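Local coordinates for protein methyl transferase from Methanosarcina acetivorans (Methanosarcina acetivorans, PDB 6MRO) that probably transfers a methyl group from S-adenosylmethionine to an unknown acceptor, and binds S-adenosylhomocysteine and two calcium ions, at residues Glu5-Lys8 and Pro12-Ile15; Phe139-Pro144 and Lys155-Ser160. The protein carries 1 engineered substitution. All coordinates share one frame; numbering follows the deposited sequence.

Contact 1 of 2, residues Glu5-Lys8 and Pro12-Ile15; sequences EVYK and PWDI. With SAH (S-adenosyl-L-homocysteine), chain B.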
ATOM      1  N   GLU A   5      15.706  -4.254 -10.023  1.00 26.52           N
ATOM      2  CA  GLU A   5      16.033  -3.510 -11.237  1.00 29.91           C
ATOM      3  C   GLU A   5      15.357  -2.142 -11.251  1.00 28.93           C
ATOM      4  O   GLU A   5      15.974  -1.135 -11.623  1.00 25.05           O
ATOM      5  CB  GLU A   5      15.635  -4.307 -12.483  1.00 29.34           C
ATOM      6  CG  GLU A   5      16.537  -5.482 -12.798  1.00 32.70           C
ATOM      7  CD  GLU A   5      17.992  -5.082 -12.898  1.00 40.28           C
ATOM      8  OE1 GLU A   5      18.290  -4.106 -13.612  1.00 42.78           O
ATOM      9  OE2 GLU A   5      18.839  -5.753 -12.273  1.00 45.05           O
ATOM     10  N   VAL A   6      14.084  -2.081 -10.856  1.00 25.32           N
ATOM     11  CA  VAL A   6      13.373  -0.818 -10.966  1.00 23.86           C
ATOM     12  C   VAL A   6      13.878   0.204  -9.959  1.00 22.79           C
ATOM     13  O   VAL A   6      13.757   1.409 -10.200  1.00 25.26           O
ATOM     14  CB  VAL A   6      11.846  -1.026 -10.836  1.00 25.70           C
ATOM     15  CG1 VAL A   6      11.364  -2.120 -11.812  1.00 25.75           C
ATOM     16  CG2 VAL A   6      11.463  -1.340  -9.426  1.00 28.27           C
ATOM     17  N   TYR A   7      14.501  -0.224  -8.865  1.00 22.06           N
ATOM     18  CA  TYR A   7      15.019   0.736  -7.901  1.00 21.92           C
ATOM     19  C   TYR A   7      16.460   1.143  -8.186  1.00 24.52           C
ATOM     20  O   TYR A   7      17.072   1.835  -7.363  1.00 23.56           O
ATOM     21  CB  TYR A   7      14.857   0.194  -6.476  1.00 21.38           C
ATOM     22  CG  TYR A   7      13.421   0.383  -6.011  1.00 20.01           C
ATOM     23  CD1 TYR A   7      12.535  -0.678  -5.985  1.00 20.99           C
ATOM     24  CD2 TYR A   7      12.943   1.642  -5.670  1.00 20.82           C
ATOM     25  CE1 TYR A   7      11.207  -0.512  -5.585  1.00 19.26           C
ATOM     26  CE2 TYR A   7      11.603   1.834  -5.272  1.00 19.91           C
ATOM     27  CZ  TYR A   7      10.746   0.749  -5.232  1.00 20.47           C
ATOM     28  OH  TYR A   7       9.436   0.944  -4.833  1.00 17.19           O
ATOM     29  N   LYS A   8      16.991   0.770  -9.355  1.00 24.49           N
ATOM     30  CA  LYS A   8      18.254   1.307  -9.866  1.00 25.90           C
ATOM     31  C   LYS A   8      17.986   2.667 -10.520  1.00 33.36           C
ATOM     32  O   LYS A   8      18.111   2.867 -11.729  1.00 31.47           O
ATOM     33  CB  LYS A   8      18.885   0.323 -10.838  1.00 27.26           C
ATOM     34  CG  LYS A   8      19.406  -0.935 -10.174  1.00 27.84           C
ATOM     35  CD  LYS A   8      19.919  -1.933 -11.198  1.00 30.19           C
ATOM     36  CE  LYS A   8      20.527  -3.135 -10.489  1.00 32.99           C
ATOM     37  NZ  LYS A   8      21.220  -4.050 -11.428  1.00 38.09           N
ATOM     38  N   PRO A  12       8.532   5.756 -11.428  1.00 20.40           N
ATOM     39  CA  PRO A  12       7.536   6.844 -11.483  1.00 21.35           C
ATOM     40  C   PRO A  12       6.720   7.042 -10.221  1.00 21.86           C
ATOM     41  O   PRO A  12       6.265   8.169  -9.977  1.00 22.22           O
ATOM     42  CB  PRO A  12       6.647   6.418 -12.660  1.00 22.74           C
ATOM     43  CG  PRO A  12       7.608   5.758 -13.572  1.00 23.20           C
ATOM     44  CD  PRO A  12       8.458   4.919 -12.639  1.00 24.01           C
ATOM     45  N   TRP A  13       6.510   5.997  -9.411  1.00 17.49           N
ATOM     46  CA  TRP A  13       5.759   6.140  -8.163  1.00 16.79           C
ATOM     47  C   TRP A  13       6.613   6.679  -7.020  1.00 19.13           C
ATOM     48  O   TRP A  13       6.073   6.979  -5.942  1.00 17.63           O
ATOM     49  CB  TRP A  13       5.162   4.784  -7.744  1.00 17.61           C
ATOM     50  CG  TRP A  13       6.241   3.751  -7.550  1.00 19.08           C
ATOM     51  CD1 TRP A  13       6.987   3.538  -6.419  1.00 17.36           C
ATOM     52  CD2 TRP A  13       6.712   2.816  -8.526  1.00 19.60           C
ATOM     53  NE1 TRP A  13       7.901   2.529  -6.643  1.00 18.22           N
ATOM     54  CE2 TRP A  13       7.748   2.065  -7.924  1.00 17.73           C
ATOM     55  CE3 TRP A  13       6.355   2.533  -9.854  1.00 21.76           C
ATOM     56  CZ2 TRP A  13       8.428   1.051  -8.600  1.00 19.22           C
ATOM     57  CZ3 TRP A  13       7.040   1.524 -10.526  1.00 20.33           C
ATOM     58  CH2 TRP A  13       8.055   0.792  -9.893  1.00 20.64           C
ATOM     59  N   ASP A  14       7.928   6.800  -7.221  1.00 18.80           N
ATOM     60  CA  ASP A  14       8.848   7.041  -6.113  1.00 18.29           C
ATOM     61  C   ASP A  14       8.953   8.540  -5.830  1.00 18.24           C
ATOM     62  O   ASP A  14       9.995   9.171  -5.977  1.00 21.63           O
ATOM     63  CB  ASP A  14      10.203   6.410  -6.421  1.00 19.52           C
ATOM     64  CG  ASP A  14      11.137   6.450  -5.254  1.00 22.42           C
ATOM     65  OD1 ASP A  14      10.639   6.359  -4.110  1.00 21.06           O
ATOM     66  OD2 ASP A  14      12.362   6.593  -5.494  1.00 23.88           O
ATOM     67  N   ILE A  15       7.818   9.108  -5.405  1.00 19.69           N
ATOM     68  CA  ILE A  15       7.743  10.534  -5.109  1.00 20.80           C
ATOM     69  C   ILE A  15       8.423  10.837  -3.777  1.00 19.03           C
ATOM     70  O   ILE A  15       8.624   9.960  -2.932  1.00 23.74           O
ATOM     71  CB  ILE A  15       6.286  11.030  -5.117  1.00 22.70           C
ATOM     72  CG1 ILE A  15       5.429  10.209  -4.143  1.00 18.02           C
ATOM     73  CG2 ILE A  15       5.725  11.007  -6.539  1.00 23.84           C
ATOM     74  CD1 ILE A  15       4.037  10.804  -3.939  1.00 18.42           C
TER
HETATM   75  N   SAH B 201       4.342   1.893  -1.787  1.00 14.59           N
HETATM   76  CA  SAH B 201       5.522   2.499  -2.431  1.00 14.90           C
HETATM   77  CB  SAH B 201       5.998   1.637  -3.593  1.00 15.24           C
HETATM   78  CG  SAH B 201       4.894   1.287  -4.591  1.00 17.86           C
HETATM   79  SD  SAH B 201       5.494   0.429  -6.065  1.00 18.28           S
HETATM   80  C   SAH B 201       5.238   3.909  -2.924  1.00 19.19           C
HETATM   81  O   SAH B 201       4.087   4.370  -2.896  1.00 17.37           O
HETATM   82  OXT SAH B 201       6.166   4.600  -3.372  1.00 20.22           O
HETATM   83  C5' SAH B 201       5.072  -1.260  -5.534  1.00 18.96           C
HETATM   84  C4' SAH B 201       6.084  -1.847  -4.549  1.00 19.05           C
HETATM   85  O4' SAH B 201       5.678  -3.165  -4.203  1.00 22.38           O
HETATM   86  C3' SAH B 201       7.519  -1.938  -5.064  1.00 16.93           C
HETATM   87  O3' SAH B 201       8.355  -1.272  -4.129  1.00 16.83           O
HETATM   88  C2' SAH B 201       7.781  -3.435  -5.147  1.00 19.04           C
HETATM   89  O2' SAH B 201       9.122  -3.822  -4.883  1.00 20.99           O
HETATM   90  C1' SAH B 201       6.823  -3.986  -4.104  1.00 17.40           C
HETATM   91  N9  SAH B 201       6.392  -5.374  -4.304  1.00 22.07           N
HETATM   92  C8  SAH B 201       5.937  -5.969  -5.460  1.00 23.00           C
HETATM   93  N7  SAH B 201       5.600  -7.240  -5.177  1.00 22.27           N
HETATM   94  C5  SAH B 201       5.813  -7.454  -3.856  1.00 22.76           C
HETATM   95  C6  SAH B 201       5.648  -8.567  -3.035  1.00 24.55           C
HETATM   96  N6  SAH B 201       5.191  -9.710  -3.528  1.00 26.03           N
HETATM   97  N1  SAH B 201       5.965  -8.470  -1.706  1.00 19.99           N
HETATM   98  C2  SAH B 201       6.439  -7.282  -1.180  1.00 19.05           C
HETATM   99  N3  SAH B 201       6.619  -6.183  -1.989  1.00 19.09           N
HETATM  100  C4  SAH B 201       6.294  -6.278  -3.301  1.00 19.76           C
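Trp13 and Tyr7 meet through their polar atoms. Trp13 NE1 donates to Tyr7 OH at 2.9 Å, with an N-H...O angle of 158°. The phenol oxygen lies close to the indole plane, at the edge of the ring. The two ring planes stand at 76° to each other in an oblique pair. Tyr7 OH in turn donates to O3' of S-adenosylhomocysteine (SAH) at 2.6 Å. That ribose hydroxyl lies near the phenol plane, at its edge. One accepted and one donated bond therefore hold the Tyr7 hydroxyl between the indole and the sugar.

The packing around the ligand sulfur is tight. SD of SAH sits over one face of the indole, displaced toward its rim, and is 3.2 Å from Trp13 NE1. The indole N-H points to Tyr7 near the ring plane, while the sulfur lies over the face. The Trp13 chi1 of 59° sets CG between the backbone N and the carbonyl carbon and lays the ring against the ligand. Replacing Trp13 by alanine removes the indole, which would probably leave Tyr7 OH without its donor and open a gap beside the sulfur.

The other side is looser. Val6 CG2 only reaches the benzo edge, 4.0 Å from Trp13 CZ2. Both residues are partly exposed, and this end of helix 2-6 faces solvent. Asp14 OD2 forms a salt bridge with Arg43.

Asp61, at the end of strand 56-61, also hydrogen-bonds SAH. Together with the loop after helix 2-6, it forms part of the cofactor pocket of a Rossmann-like, S-adenosylmethionine-dependent methyltransferase fold.

Contact 2 of 2, residues Phe139-Pro144 and Lys155-Ser160; sequences FSDKEP and KAEIES. With CA (calcium ion), chain D; CA (calcium ion), chain C.
A two-calcium site joins the loop after strand 132-139 to the first turn of helix 155-162. Asp141 and Glu157 both bind the chain D calcium, and their bonds meet there at roughly a right angle. Asp141 OD2 is shared by both ions, 2.4 Å from the chain D calcium and 2.5 Å from the chain C calcium. Asp141 OD1 adds a second bond to the chain C ion at 2.6 Å, so the carboxylate chelates one metal and bridges to the other. Its CG is anti to the backbone N (chi1 177°), which carries the group from the loop toward the helix.

Glu157 grips the chain D calcium with both oxygens, OE1 at 2.6 Å and OE2 at 2.8 Å. Its chain is extended beyond CG and spans from the helix to the metal. Glu157 OE2 also accepts a hydrogen bond from Ser154 N. Asp141 OD2 and Glu157 OE2 come within 3.9 Å, and the shared calcium probably offsets the repulsion of the two carboxylates.

Glu143 O binds the chain C calcium. Glu143 N donates to Asp141 OD1 at 3.0 Å, closing an Asx turn that, with the metal bonds, helps hold the carboxylate's rotation. A water accepts from Lys155 N and donates to Asp141 O, a water-mediated link between loop and helix. One water binds the chain C calcium and two bind the chain D calcium. Glu146 serves both ions, Gly145 and Glu148 complete the chain C site, and Arg152 contributes its carbonyl to the chain D site.

The loop is held to its surroundings by backbone bonds of Phe139 and Asp141 with Ala153 and of Ser140 with Gln186 on strand 184-193. The helix packs on the neighbouring edge strand 167-177, where Lys155 and Ile158 touch Ile171.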
ATOM      1  N   PHE A 139      -4.659   3.072  -9.455  1.00 21.34           N
ATOM      2  CA  PHE A 139      -5.167   3.837 -10.586  1.00 18.20           C
ATOM      3  C   PHE A 139      -6.571   3.358 -10.937  1.00 21.37           C
ATOM      4  O   PHE A 139      -6.864   2.164 -10.877  1.00 24.08           O
ATOM      5  CB  PHE A 139      -4.240   3.688 -11.789  1.00 19.30           C
ATOM      6  CG  PHE A 139      -2.871   4.240 -11.563  1.00 28.40           C
ATOM      7  CD1 PHE A 139      -2.697   5.559 -11.180  1.00 31.02           C
ATOM      8  CD2 PHE A 139      -1.754   3.433 -11.706  1.00 37.57           C
ATOM      9  CE1 PHE A 139      -1.426   6.075 -10.952  1.00 32.92           C
ATOM     10  CE2 PHE A 139      -0.488   3.944 -11.487  1.00 38.65           C
ATOM     11  CZ  PHE A 139      -0.329   5.267 -11.105  1.00 35.16           C
ATOM     12  N   SER A 140      -7.443   4.294 -11.309  1.00 20.26           N
ATOM     13  CA  SER A 140      -8.842   3.968 -11.535  1.00 23.75           C
ATOM     14  C   SER A 140      -9.092   3.588 -12.990  1.00 24.46           C
ATOM     15  O   SER A 140      -8.479   4.130 -13.920  1.00 24.10           O
ATOM     16  CB  SER A 140      -9.758   5.133 -11.138  1.00 26.11           C
ATOM     17  OG  SER A 140      -9.416   6.334 -11.803  1.00 25.26           O
ATOM     18  N   ASP A 141     -10.017   2.653 -13.172  1.00 24.43           N
ATOM     19  CA  ASP A 141     -10.412   2.134 -14.475  1.00 24.49           C
ATOM     20  C   ASP A 141     -11.906   2.373 -14.637  1.00 25.35           C
ATOM     21  O   ASP A 141     -12.729   1.691 -14.009  1.00 26.95           O
ATOM     22  CB  ASP A 141     -10.072   0.649 -14.581  1.00 26.41           C
ATOM     23  CG  ASP A 141     -10.527   0.021 -15.879  1.00 29.61           C
ATOM     24  OD1 ASP A 141     -11.119   0.708 -16.741  1.00 28.69           O
ATOM     25  OD2 ASP A 141     -10.278  -1.194 -16.041  1.00 30.26           O
ATOM     26  N   LYS A 142     -12.254   3.340 -15.473  1.00 25.89           N
ATOM     27  CA  LYS A 142     -13.643   3.581 -15.823  1.00 29.48           C
ATOM     28  C   LYS A 142     -13.901   3.326 -17.301  1.00 35.33           C
ATOM     29  O   LYS A 142     -14.944   3.738 -17.818  1.00 38.41           O
ATOM     30  CB  LYS A 142     -14.042   5.008 -15.445  1.00 35.69           C
ATOM     31  CG  LYS A 142     -13.795   5.336 -13.967  1.00 36.19           C
ATOM     32  CD  LYS A 142     -13.649   6.836 -13.761  1.00 41.70           C
ATOM     33  CE  LYS A 142     -13.723   7.212 -12.291  1.00 47.20           C
ATOM     34  NZ  LYS A 142     -13.688   8.699 -12.127  1.00 53.44           N
ATOM     35  N   GLU A 143     -12.971   2.646 -18.004  1.00 35.98           N
ATOM     36  CA  GLU A 143     -13.196   2.447 -19.430  1.00 42.64           C
ATOM     37  C   GLU A 143     -13.667   1.030 -19.705  1.00 41.87           C
ATOM     38  O   GLU A 143     -13.097   0.075 -19.158  1.00 31.69           O
ATOM     39  CB  GLU A 143     -11.931   2.739 -20.227  1.00 50.79           C
ATOM     40  CG  GLU A 143     -11.574   4.214 -20.239  1.00 56.98           C
ATOM     41  CD  GLU A 143     -11.773   4.854 -21.600  1.00 64.84           C
ATOM     42  OE1 GLU A 143     -11.930   6.095 -21.644  1.00 69.33           O
ATOM     43  OE2 GLU A 143     -11.781   4.121 -22.615  1.00 68.73           O
ATOM     44  N   PRO A 144     -14.686   0.860 -20.549  1.00 48.26           N
ATOM     45  CA  PRO A 144     -15.200  -0.490 -20.823  1.00 48.11           C
ATOM     46  C   PRO A 144     -14.174  -1.328 -21.569  1.00 41.13           C
ATOM     47  O   PRO A 144     -13.429  -0.823 -22.414  1.00 44.75           O
ATOM     48  CB  PRO A 144     -16.448  -0.228 -21.677  1.00 50.50           C
ATOM     49  CG  PRO A 144     -16.246   1.142 -22.257  1.00 48.98           C
ATOM     50  CD  PRO A 144     -15.451   1.913 -21.248  1.00 48.15           C
ATOM     51  N   LYS A 155     -14.124  -0.178  -9.982  1.00 24.90           N
ATOM     52  CA  LYS A 155     -14.794  -0.442  -8.715  1.00 26.19           C
ATOM     53  C   LYS A 155     -15.304  -1.874  -8.667  1.00 29.33           C
ATOM     54  O   LYS A 155     -15.231  -2.534  -7.623  1.00 29.95           O
ATOM     55  CB  LYS A 155     -15.935   0.549  -8.496  1.00 30.80           C
ATOM     56  CG  LYS A 155     -15.476   1.988  -8.489  1.00 36.50           C
ATOM     57  CD  LYS A 155     -16.648   2.948  -8.420  1.00 41.68           C
ATOM     58  CE  LYS A 155     -16.626   3.730  -7.131  1.00 42.92           C
ATOM     59  NZ  LYS A 155     -16.916   5.163  -7.400  1.00 50.52           N
ATOM     60  N   ALA A 156     -15.788  -2.382  -9.803  1.00 27.48           N
ATOM     61  CA  ALA A 156     -16.265  -3.759  -9.855  1.00 28.81           C
ATOM     62  C   ALA A 156     -15.134  -4.735  -9.566  1.00 28.01           C
ATOM     63  O   ALA A 156     -15.305  -5.699  -8.813  1.00 30.25           O
ATOM     64  CB  ALA A 156     -16.894  -4.046 -11.219  1.00 30.46           C
ATOM     65  N   GLU A 157     -13.969  -4.508 -10.175  1.00 26.94           N
ATOM     66  CA  GLU A 157     -12.819  -5.364  -9.912  1.00 26.28           C
ATOM     67  C   GLU A 157     -12.398  -5.286  -8.449  1.00 25.13           C
ATOM     68  O   GLU A 157     -12.098  -6.315  -7.832  1.00 25.55           O
ATOM     69  CB  GLU A 157     -11.658  -4.979 -10.842  1.00 25.45           C
ATOM     70  CG  GLU A 157     -11.987  -5.214 -12.317  1.00 29.96           C
ATOM     71  CD  GLU A 157     -11.112  -4.413 -13.289  1.00 32.73           C
ATOM     72  OE1 GLU A 157     -11.116  -4.735 -14.498  1.00 34.80           O
ATOM     73  OE2 GLU A 157     -10.434  -3.472 -12.846  1.00 31.66           O
ATOM     74  N   ILE A 158     -12.421  -4.087  -7.867  1.00 24.11           N
ATOM     75  CA  ILE A 158     -12.067  -3.928  -6.458  1.00 23.17           C
ATOM     76  C   ILE A 158     -13.077  -4.647  -5.573  1.00 27.27           C
ATOM     77  O   ILE A 158     -12.710  -5.413  -4.668  1.00 25.26           O
ATOM     78  CB  ILE A 158     -11.957  -2.432  -6.105  1.00 23.13           C
ATOM     79  CG1 ILE A 158     -10.739  -1.825  -6.812  1.00 21.10           C
ATOM     80  CG2 ILE A 158     -11.829  -2.220  -4.588  1.00 25.84           C
ATOM     81  CD1 ILE A 158     -10.651  -0.319  -6.696  1.00 20.90           C
ATOM     82  N   GLU A 159     -14.354  -4.453  -5.886  1.00 25.47           N
ATOM     83  CA  GLU A 159     -15.434  -5.075  -5.132  1.00 26.81           C
ATOM     84  C   GLU A 159     -15.361  -6.594  -5.226  1.00 31.07           C
ATOM     85  O   GLU A 159     -15.507  -7.293  -4.223  1.00 28.17           O
ATOM     86  CB  GLU A 159     -16.792  -4.583  -5.637  1.00 32.84           C
ATOM     87  CG  GLU A 159     -17.155  -3.181  -5.177  1.00 32.36           C
ATOM     88  CD  GLU A 159     -18.540  -2.759  -5.630  1.00 36.95           C
ATOM     89  OE1 GLU A 159     -19.528  -3.168  -4.983  1.00 38.41           O
ATOM     90  OE2 GLU A 159     -18.640  -2.020  -6.631  1.00 39.63           O
ATOM     91  N   SER A 160     -15.124  -7.101  -6.431  1.00 28.50           N
ATOM     92  CA  SER A 160     -15.033  -8.543  -6.640  1.00 35.00           C
ATOM     93  C   SER A 160     -13.847  -9.146  -5.890  1.00 32.59           C
ATOM     94  O   SER A 160     -13.941 -10.260  -5.359  1.00 30.01           O
ATOM     95  CB  SER A 160     -14.917  -8.849  -8.128  1.00 40.15           C
ATOM     96  OG  SER A 160     -14.850 -10.247  -8.321  1.00 43.89           O
TER
HETATM   97 CA    CA D 203      -9.169  -3.146 -15.313  1.00 28.83          CA
HETATM   98 CA    CA C 202     -11.335  -1.417 -18.276  1.00 28.83          CA
HETATM   99  O   HOH W   1     -14.699   2.149 -12.153  1.00 22.17           O
HETATM  100  O   HOH W   2     -13.234  -1.964 -17.032  1.00 36.19           O
HETATM  101  O   HOH W   3      -7.535  -2.418 -16.874  1.00 28.13           O
HETATM  102  O   HOH W   4      -7.491  -4.625 -14.281  1.00 33.85           O

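Both contacts are partly buried and lie well away from the chain centre, 25 Å from each other by their centres and about 6 Å apart at the nearest atoms. They follow one another along the chain. Contact 1 is built on helix 2-6 and the loop after it, contact 2 on the loop and helix that follow strand 132-139. Strand 167-177 neighbours both: its Phe176 touches Trp13, its Ile171 the helix of contact 2. Their chemistry differs. Contact 1 uses aromatic rings and neutral hydrogen bonds around an organic ligand. Contact 2 relies on carboxylates, carbonyls and waters gathered about two cations, with little direct packing between its segments.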